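Local coordinates for protein agrobacterium tumefaciens DPS (Agrobacterium tumefaciens, PDB 1O9R) that protects DNA from oxidative damage without binding it, by oxidising ferrous iron with hydrogen peroxide and storing it as ferric mineral in a hollow dodecamer, at residues A[39-43]-A[52-56]; A[107-111]-A[154-158]. All blocks are in the same frame, centred on the assembly; numbering follows the deposited sequence.

Both contacts are buried and lie on the same side of the chain's centre, about 12 Å apart between centres. Contact 1 joins helix 12-42 to helix 48-75. Contact 2 joins helix 103-130 to helix 134-156 and the residues that follow it. No helix is shared, yet the two touch: Leu110 of contact 2 packs on Ala39 and Leu55 of contact 1. Their chemistry differs. Contact 1 is largely polar, with two stacked histidines, reciprocal hydrogen bonds and an aspartate over one face of His40; a bound iron lies near His40. Contact 2 has no hydrogen bond between its segments and is built mainly of leucine, isoleucine and valine, with Val158 and Asp108 at its partly exposed side.

Contact 1: A[39-43]-A[52-56]; sequences AHWNL and HELLD
His40 and His52 both hold CG anti to the backbone N (chi1 152° and 178°), and this swings each ring across to the other helix. The rings form an offset stack, centroids 3.6 Å apart and planes nearly parallel. CE1 of each lies over the rim of the other.

Two hydrogen bonds run in opposite directions. His52 ND1 donates to His40 O at 2.8 Å, rising well above the carbonyl plane. His40 ND1 donates to His52 O at 2.7 Å, and His52 O lies in the plane of the His40 ring. Each bond fixes the rotation of one imidazole. Together they account for ND1 of both buried rings.

The face of His40 turned away from His52 meets the carboxylate of Asp56. OD2 of Asp56 is 3.0 Å from CE1 of His40, and the carboxylate plane is turned 39° from the ring. No hydrogen bond joins this pair; Lys37 takes Asp56 OD2 in a salt bridge.

Apolar groups also meet: Leu55 CD1 packs against the His40 backbone and lies 4.1 Å from Leu43 CD1. Phe153 and Trp152 of a neighbouring subunit meet the His52 ring.

His40 is an iron ligand; in this crystal a ferric ion lies about 4 Å from its side chain, longer than a direct bond. The arrangement belongs to the ferroxidase centre of the Dps family, set between subunits related by twofold axes.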
loop_
_atom_site.group_PDB
_atom_site.type_symbol
_atom_site.label_atom_id
_atom_site.label_comp_id
_atom_site.label_asym_id
_atom_site.label_seq_id
_atom_site.Cartn_x
_atom_site.Cartn_y
_atom_site.Cartn_z
ATOM N N ALA A 39 -12.895 -27.678 10.410
ATOM C CA ALA A 39 -13.638 -27.982 9.188
ATOM C C ALA A 39 -12.847 -27.569 7.984
ATOM O O ALA A 39 -12.676 -28.355 7.026
ATOM C CB ALA A 39 -14.954 -27.191 9.234
ATOM N N HIS A 40 -12.243 -26.386 7.993
ATOM C CA HIS A 40 -11.471 -25.880 6.874
ATOM C C HIS A 40 -10.374 -26.826 6.423
ATOM O O HIS A 40 -10.189 -27.031 5.176
ATOM C CB HIS A 40 -10.918 -24.533 7.311
ATOM C CG HIS A 40 -9.646 -24.031 6.735
ATOM N ND1 HIS A 40 -9.609 -23.108 5.678
ATOM C CD2 HIS A 40 -8.348 -24.241 7.090
ATOM C CE1 HIS A 40 -8.348 -22.741 5.449
ATOM N NE2 HIS A 40 -7.591 -23.460 6.279
ATOM N N TRP A 41 -9.643 -27.449 7.352
ATOM C CA TRP A 41 -8.549 -28.333 6.911
ATOM C C TRP A 41 -9.044 -29.612 6.261
ATOM O O TRP A 41 -8.378 -30.178 5.389
ATOM C CB TRP A 41 -7.695 -28.760 8.124
ATOM C CG TRP A 41 -6.947 -27.649 8.771
ATOM C CD1 TRP A 41 -6.223 -26.682 8.130
ATOM C CD2 TRP A 41 -6.843 -27.344 10.156
ATOM N NE1 TRP A 41 -5.676 -25.803 9.044
ATOM C CE2 TRP A 41 -6.057 -26.184 10.302
ATOM C CE3 TRP A 41 -7.362 -27.983 11.289
ATOM C CZ2 TRP A 41 -5.747 -25.653 11.571
ATOM C CZ3 TRP A 41 -7.053 -27.427 12.541
ATOM C CH2 TRP A 41 -6.264 -26.263 12.635
ATOM N N ASN A 42 -10.195 -30.109 6.730
ATOM C CA ASN A 42 -10.652 -31.459 6.406
ATOM C C ASN A 42 -11.766 -31.556 5.409
ATOM O O ASN A 42 -12.352 -32.645 5.157
ATOM C CB ASN A 42 -11.059 -32.185 7.716
ATOM C CG ASN A 42 -9.865 -32.401 8.634
ATOM O OD1 ASN A 42 -8.909 -33.112 8.227
ATOM N ND2 ASN A 42 -9.806 -31.804 9.829
ATOM N N LEU A 43 -12.117 -30.473 4.732
ATOM C CA LEU A 43 -13.133 -30.438 3.699
ATOM C C LEU A 43 -12.701 -31.218 2.492
ATOM O O LEU A 43 -11.552 -31.076 2.040
ATOM C CB LEU A 43 -13.269 -28.980 3.087
ATOM C CG LEU A 43 -13.660 -27.910 4.074
ATOM C CD1 LEU A 43 -13.716 -26.535 3.353
ATOM C CD2 LEU A 43 -15.007 -28.141 4.756
ATOM N N HIS A 52 -13.129 -23.506 1.704
ATOM C CA HIS A 52 -11.918 -23.506 2.521
ATOM C C HIS A 52 -11.476 -22.071 2.762
ATOM O O HIS A 52 -11.148 -21.709 3.896
ATOM C CB HIS A 52 -10.876 -24.274 1.698
ATOM C CG HIS A 52 -9.501 -24.377 2.304
ATOM N ND1 HIS A 52 -9.178 -25.302 3.275
ATOM C CD2 HIS A 52 -8.357 -23.737 2.000
ATOM C CE1 HIS A 52 -7.870 -25.208 3.540
ATOM N NE2 HIS A 52 -7.336 -24.250 2.831
ATOM N N GLU A 53 -11.463 -21.269 1.696
ATOM C CA GLU A 53 -11.046 -19.871 1.896
ATOM C C GLU A 53 -12.029 -19.046 2.716
ATOM O O GLU A 53 -11.648 -18.200 3.518
ATOM C CB GLU A 53 -10.761 -19.230 0.521
ATOM C CG GLU A 53 -9.487 -19.913 -0.093
ATOM C CD GLU A 53 -9.070 -19.247 -1.382
ATOM O OE1 GLU A 53 -9.851 -18.539 -2.005
ATOM O OE2 GLU A 53 -7.916 -19.495 -1.842
ATOM N N LEU A 54 -13.309 -19.267 2.509
ATOM C CA LEU A 54 -14.318 -18.465 3.268
ATOM C C LEU A 54 -14.166 -18.718 4.736
ATOM O O LEU A 54 -14.226 -17.829 5.584
ATOM C CB LEU A 54 -15.677 -18.851 2.746
ATOM C CG LEU A 54 -16.876 -18.216 3.485
ATOM C CD1 LEU A 54 -16.869 -16.704 3.341
ATOM C CD2 LEU A 54 -18.202 -18.831 3.049
ATOM N N LEU A 55 -13.956 -19.966 5.136
ATOM C CA LEU A 55 -13.810 -20.309 6.549
ATOM C C LEU A 55 -12.610 -19.579 7.144
ATOM O O LEU A 55 -12.640 -19.286 8.360
ATOM C CB LEU A 55 -13.685 -21.821 6.756
ATOM C CG LEU A 55 -14.970 -22.558 6.357
ATOM C CD1 LEU A 55 -14.755 -24.080 6.483
ATOM C CD2 LEU A 55 -16.128 -22.127 7.277
ATOM N N ASP A 56 -11.542 -19.258 6.396
ATOM C CA ASP A 56 -10.470 -18.469 7.026
ATOM C C ASP A 56 -10.908 -17.037 7.296
ATOM O O ASP A 56 -10.517 -16.444 8.313
ATOM C CB ASP A 56 -9.294 -18.503 6.032
ATOM C CG ASP A 56 -8.334 -19.628 6.264
ATOM O OD1 ASP A 56 -7.406 -19.739 5.387
ATOM O OD2 ASP A 56 -8.494 -20.369 7.239
#

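Contact 2: A[107-111]-A[154-158]; sequences LDALI and LEAHV
Leu107 and Ile111 sit one turn apart on helix 103-130, and their side chains fit around Leu154 and Val158 of the facing segment. Leu154 is one bump. Leu154 CB lies 3.6 Å from Ile111 CG1, and these two side chains slide past each other in opposite directions. Its two methyls spread to different neighbours. Leu154 CD2 meets Leu107 CD2 at 3.8 Å, and Leu154 CD1 rests on CB of Leu110 at 4.1 Å. Leu154 thus fills the hollow bordered by Leu107, Leu110 and Ile111.

Leu107 is the bump in the other direction. Leu107 CD1 enters a notch between His157 CB, at 3.8 Å, and Val158 CG1, at 4.0 Å. Leu107 crosses His157 at about a right angle but runs alongside Val158 in the opposite sense.

Ile111 uses all its outer carbons. With CG1 anti to the carbonyl carbon (chi1 -73°), Ile111 CD1 extends to Val158 CG2, and the two branches meet tip to tip at 3.8 Å. Ile111 CG2 lies beside the extended chain of Glu155, 3.9 Å from Glu155 CG. The carboxylate of Glu155 is hydrogen-bonded to Thr6 OG1 and Lys7 N of a neighbouring subunit.

The contact is mainly apolar and has no hydrogen bond between its segments. It joins two helices of the ferritin-like four-helix bundle. Leu110 continues the packing onto Val35 of helix 12-42 and onto helix 48-75. Leu154 reaches Phe58 of helix 48-75, and His157 touches Val51 of the same helix. His157 also meets Phe48 of another subunit edge-to-face.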
loop_
_atom_site.group_PDB
_atom_site.type_symbol
_atom_site.label_atom_id
_atom_site.label_comp_id
_atom_site.label_asym_id
_atom_site.label_seq_id
_atom_site.Cartn_x
_atom_site.Cartn_y
_atom_site.Cartn_z
ATOM N N LEU A 107 -20.707 -28.339 6.293
ATOM C CA LEU A 107 -21.636 -27.209 6.321
ATOM C C LEU A 107 -22.760 -27.430 7.336
ATOM O O LEU A 107 -23.070 -26.494 8.061
ATOM C CB LEU A 107 -22.248 -26.988 4.936
ATOM C CG LEU A 107 -21.252 -26.446 3.876
ATOM C CD1 LEU A 107 -21.847 -26.506 2.477
ATOM C CD2 LEU A 107 -20.890 -24.998 4.252
ATOM N N ASP A 108 -23.326 -28.665 7.400
ATOM C CA ASP A 108 -24.416 -28.797 8.403
ATOM C C ASP A 108 -23.888 -28.678 9.810
ATOM O O ASP A 108 -24.573 -28.081 10.657
ATOM C CB ASP A 108 -25.031 -30.222 8.197
ATOM C CG ASP A 108 -25.931 -30.307 6.995
ATOM O OD1 ASP A 108 -26.099 -31.481 6.526
ATOM O OD2 ASP A 108 -26.494 -29.309 6.507
ATOM N N ALA A 109 -22.707 -29.198 10.123
ATOM C CA ALA A 109 -22.111 -29.134 11.445
ATOM C C ALA A 109 -21.756 -27.669 11.842
ATOM O O ALA A 109 -21.973 -27.232 12.975
ATOM C CB ALA A 109 -20.910 -30.083 11.558
ATOM N N LEU A 110 -21.252 -26.969 10.819
ATOM C CA LEU A 110 -20.935 -25.552 11.051
ATOM C C LEU A 110 -22.211 -24.733 11.242
ATOM O O LEU A 110 -22.238 -23.851 12.103
ATOM C CB LEU A 110 -20.154 -25.012 9.826
ATOM C CG LEU A 110 -18.725 -25.528 9.707
ATOM C CD1 LEU A 110 -18.223 -25.279 8.300
ATOM C CD2 LEU A 110 -17.822 -24.880 10.763
ATOM N N ILE A 111 -23.227 -24.995 10.443
ATOM C CA ILE A 111 -24.496 -24.235 10.568
ATOM C C ILE A 111 -25.081 -24.407 11.968
ATOM O O ILE A 111 -25.542 -23.471 12.586
ATOM C CB ILE A 111 -25.485 -24.668 9.499
ATOM C CG1 ILE A 111 -25.032 -24.112 8.126
ATOM C CG2 ILE A 111 -26.925 -24.208 9.810
ATOM C CD1 ILE A 111 -25.648 -24.803 6.922
ATOM N N LEU A 154 -23.197 -19.547 5.208
ATOM C CA LEU A 154 -23.205 -21.010 5.316
ATOM C C LEU A 154 -24.512 -21.626 4.824
ATOM O O LEU A 154 -24.535 -22.532 3.979
ATOM C CB LEU A 154 -22.946 -21.451 6.761
ATOM C CG LEU A 154 -21.539 -21.095 7.292
ATOM C CD1 LEU A 154 -21.500 -21.268 8.800
ATOM C CD2 LEU A 154 -20.494 -22.018 6.604
ATOM N N GLU A 155 -25.619 -21.067 5.336
ATOM C CA GLU A 155 -26.932 -21.653 4.992
ATOM C C GLU A 155 -27.249 -21.456 3.520
ATOM O O GLU A 155 -27.921 -22.372 2.905
ATOM C CB GLU A 155 -28.015 -20.965 5.852
ATOM C CG GLU A 155 -27.943 -21.422 7.292
ATOM C CD GLU A 155 -28.992 -20.763 8.185
ATOM O OE1 GLU A 155 -29.404 -21.489 9.134
ATOM O OE2 GLU A 155 -29.401 -19.613 7.956
ATOM N N ALA A 156 -26.784 -20.397 2.884
ATOM C CA ALA A 156 -27.054 -20.181 1.491
ATOM C C ALA A 156 -26.390 -21.222 0.569
ATOM O O ALA A 156 -26.870 -21.381 -0.555
ATOM C CB ALA A 156 -26.668 -18.789 1.007
ATOM N N HIS A 157 -25.463 -21.991 1.097
ATOM C CA HIS A 157 -24.867 -23.074 0.311
ATOM C C HIS A 157 -25.759 -24.314 0.356
ATOM O O HIS A 157 -25.552 -25.157 -0.532
ATOM C CB HIS A 157 -23.502 -23.469 0.892
ATOM C CG HIS A 157 -22.372 -22.548 0.563
ATOM N ND1 HIS A 157 -22.052 -21.409 1.291
ATOM C CD2 HIS A 157 -21.470 -22.609 -0.460
ATOM C CE1 HIS A 157 -21.024 -20.808 0.690
ATOM N NE2 HIS A 157 -20.631 -21.514 -0.364
ATOM N N VAL A 158 -26.702 -24.408 1.271
ATOM C CA VAL A 158 -27.481 -25.658 1.380
ATOM C C VAL A 158 -28.966 -25.360 1.200
ATOM O O VAL A 158 -29.698 -26.345 0.964
ATOM C CB VAL A 158 -27.284 -26.379 2.724
ATOM C CG1 VAL A 158 -25.799 -26.673 2.987
ATOM C CG2 VAL A 158 -27.834 -25.615 3.950
#